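Local coordinates for alpha-tubulin N-acetyltransferase (Danio rerio, PDB 4H6U), which transfers an acetyl group from acetyl coenzyme A to alpha-tubulin, at residues 116-121 against 151-156. The protein carries 1 engineered substitution. Numbering follows the deposited sequence.
Engineered in segment 116-121: A121 (natural residue Asp). With ACO (acetyl coenzyme *a), chain C.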
# COMPACT_ATOMS: atom_id res chain seq x y z
N PRO A 116 8.11 12.15 -10.92
CA PRO A 116 8.74 12.48 -9.63
C PRO A 116 8.24 11.58 -8.54
O PRO A 116 7.25 10.87 -8.74
CB PRO A 116 8.27 13.91 -9.36
CG PRO A 116 6.87 13.93 -9.97
CD PRO A 116 6.95 13.02 -11.20
N LEU A 117 8.91 11.64 -7.40
CA LEU A 117 8.45 10.97 -6.21
C LEU A 117 7.32 11.80 -5.60
O LEU A 117 7.44 13.02 -5.51
CB LEU A 117 9.59 10.84 -5.19
CG LEU A 117 9.25 9.94 -4.01
CD1 LEU A 117 9.22 8.51 -4.51
CD2 LEU A 117 10.28 10.09 -2.91
N CYS A 118 6.21 11.16 -5.25
CA CYS A 118 5.07 11.90 -4.71
C CYS A 118 4.78 11.48 -3.31
O CYS A 118 4.93 10.30 -2.96
CB CYS A 118 3.82 11.66 -5.55
SG CYS A 118 4.01 12.03 -7.25
N VAL A 119 4.29 12.42 -2.53
CA VAL A 119 3.70 12.07 -1.25
C VAL A 119 2.23 11.74 -1.48
O VAL A 119 1.52 12.54 -2.08
CB VAL A 119 3.82 13.18 -0.20
CG1 VAL A 119 3.14 12.73 1.11
CG2 VAL A 119 5.27 13.53 0.02
N LEU A 120 1.82 10.55 -1.07
CA LEU A 120 0.46 10.04 -1.29
C LEU A 120 -0.39 10.04 -0.01
O LEU A 120 -1.61 10.12 -0.08
CB LEU A 120 0.54 8.62 -1.89
CG LEU A 120 1.37 8.56 -3.18
CD1 LEU A 120 1.62 7.17 -3.70
CD2 LEU A 120 0.70 9.37 -4.24
N ALA A 121 0.24 9.85 1.14
CA ALA A 121 -0.50 9.86 2.42
C ALA A 121 0.47 10.21 3.53
O ALA A 121 1.64 9.79 3.52
CB ALA A 121 -1.16 8.52 2.68
N GLN A 151 11.69 18.79 -5.00
CA GLN A 151 11.76 17.92 -6.19
C GLN A 151 10.67 16.88 -6.23
O GLN A 151 10.60 16.10 -7.18
CB GLN A 151 13.09 17.16 -6.24
CG GLN A 151 14.34 18.02 -6.30
CD GLN A 151 15.62 17.19 -6.11
OE1 GLN A 151 15.70 16.33 -5.24
NE2 GLN A 151 16.60 17.42 -6.99
N MET A 152 9.78 16.90 -5.25
CA MET A 152 8.67 15.97 -5.26
C MET A 152 7.35 16.67 -5.50
O MET A 152 7.26 17.88 -5.44
CB MET A 152 8.61 15.19 -3.96
CG MET A 152 8.26 15.99 -2.79
SD MET A 152 8.03 14.88 -1.39
CE MET A 152 9.48 13.91 -1.50
N ALA A 153 6.34 15.88 -5.83
CA ALA A 153 4.97 16.35 -5.97
C ALA A 153 4.09 15.88 -4.80
O ALA A 153 4.37 14.87 -4.15
CB ALA A 153 4.39 15.83 -7.28
N TYR A 154 3.04 16.64 -4.51
CA TYR A 154 2.20 16.34 -3.37
C TYR A 154 0.76 16.14 -3.81
O TYR A 154 0.13 17.02 -4.40
CB TYR A 154 2.32 17.46 -2.33
CG TYR A 154 3.75 17.61 -1.84
CD1 TYR A 154 4.20 16.90 -0.72
CD2 TYR A 154 4.66 18.41 -2.53
CE1 TYR A 154 5.52 17.04 -0.28
CE2 TYR A 154 5.98 18.54 -2.10
CZ TYR A 154 6.41 17.84 -0.98
OH TYR A 154 7.72 17.99 -0.56
N ASP A 155 0.24 14.94 -3.57
CA ASP A 155 -1.09 14.59 -4.04
C ASP A 155 -2.18 15.08 -3.07
O ASP A 155 -2.34 14.56 -1.97
CB ASP A 155 -1.14 13.09 -4.17
CG ASP A 155 -2.39 12.59 -4.81
OD1 ASP A 155 -3.36 13.34 -5.01
OD2 ASP A 155 -2.36 11.41 -5.15
N ARG A 156 -2.97 16.08 -3.49
CA ARG A 156 -4.10 16.54 -2.69
C ARG A 156 -3.77 16.73 -1.20
O ARG A 156 -4.43 16.19 -0.32
CB ARG A 156 -5.31 15.60 -2.85
CG ARG A 156 -5.80 15.47 -4.30
CD ARG A 156 -7.01 14.55 -4.40
NE ARG A 156 -6.69 13.16 -4.10
CZ ARG A 156 -6.54 12.19 -5.00
NH1 ARG A 156 -6.64 12.45 -6.31
NH2 ARG A 156 -6.27 10.95 -4.59
N1A ACO C . -2.82 23.33 12.27
C2A ACO C . -1.86 23.88 11.44
N3A ACO C . -0.67 23.39 11.16
C4A ACO C . -0.35 22.20 11.83
C5A ACO C . -1.22 21.54 12.72
C6A ACO C . -2.50 22.17 12.91
N6A ACO C . -3.48 21.68 13.72
N7A ACO C . -0.57 20.36 13.20
C8A ACO C . 0.68 20.35 12.61
N9A ACO C . 0.82 21.48 11.78
C1B ACO C . 1.91 21.94 10.95
C2B ACO C . 2.36 23.36 11.29
O2B ACO C . 3.11 23.93 10.26
C3B ACO C . 3.35 22.97 12.47
O3B ACO C . 4.23 23.89 12.73
P3B ACO C . 3.75 25.02 14.10
O7A ACO C . 5.03 25.81 14.08
O8A ACO C . 2.54 25.65 13.46
O9A ACO C . 3.51 24.08 15.24
C4B ACO C . 4.01 21.73 11.93
O4B ACO C . 3.01 21.08 11.09
C5B ACO C . 4.47 20.86 13.11
O5B ACO C . 5.54 20.06 12.81
P1A ACO C . 5.46 18.46 13.28
O1A ACO C . 6.75 17.89 12.83
O2A ACO C . 4.95 18.36 14.71
O3A ACO C . 4.29 17.83 12.28
P2A ACO C . 3.22 16.79 12.78
O4A ACO C . 3.80 15.55 13.38
O5A ACO C . 1.98 17.38 13.35
O6A ACO C . 2.69 16.07 11.19
CBP ACO C . 0.96 16.26 9.59
CCP ACO C . 2.22 16.88 10.18
CDP ACO C . 0.36 17.12 8.47
CEP ACO C . 1.27 14.82 9.06
CAP ACO C . -0.04 16.12 10.78
OAP ACO C . -0.41 17.35 11.37
C9P ACO C . -1.23 15.18 10.46
O9P ACO C . -1.03 13.99 10.46
N8P ACO C . -2.52 15.44 10.11
C7P ACO C . -3.23 16.61 9.95
C6P ACO C . -4.56 16.38 9.08
C5P ACO C . -4.48 15.39 7.85
O5P ACO C . -5.46 14.72 7.50
N4P ACO C . -3.24 15.28 7.12
C3P ACO C . -2.99 14.41 5.90
C2P ACO C . -1.97 14.91 4.79
S1P ACO C . -2.51 15.11 2.92
C ACO C . -1.71 13.75 2.05
O ACO C . -1.41 12.82 2.69
CH3 ACO C . -0.83 14.11 0.87
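The ring of Y154 meets V119 obliquely: methyl CG2 of V119 comes to 3.5 Å from CE1 of Y154, and helix 133-145 adds F138 to the ring's surroundings. A tyrosine suits this place because its ring can fill the apolar layer while its OH reaches the backbone oxygen of P149. The guanidinium of R156, a second flat group, has OD1 of D155 above the centre of one face, 3.5 Å from NE, a salt bridge held by charge alone. With V119 CG1 anti to the backbone N (chi1 179°), CG2 lies beside that N, anti to the carbonyl carbon, and also touches M152 SD at 3.4 Å. M152, flexible and bent at chi3, curls its CE toward CD2 of L117, and the two side chains run side by side toward the helix. Strands 117-124 and 153-155 are the parallel pair of a beta-alpha-beta unit, with helix 133-145 between them in sequence, in the GNAT core. Three backbone hydrogen bonds join them: A153 N to L117 O, V119 N to A153 O (2.9 Å) and D155 N to V119 O. On the opposite face of the sheet from V119 and Y154, the small A153 lets C118 SG pack at 3.8 Å from its CB, with F181 beside both. Beyond the last of these bonds the strands border acetyl coenzyme A: D155 O lies 3.2 Å from the acetyl CH3, and CA of the engineered A121 lies 3.1 Å from the acetyl O. A classic beta bulge, L120 and A121 pairing with K96 of strand 90-99, lies next to the acetyl group.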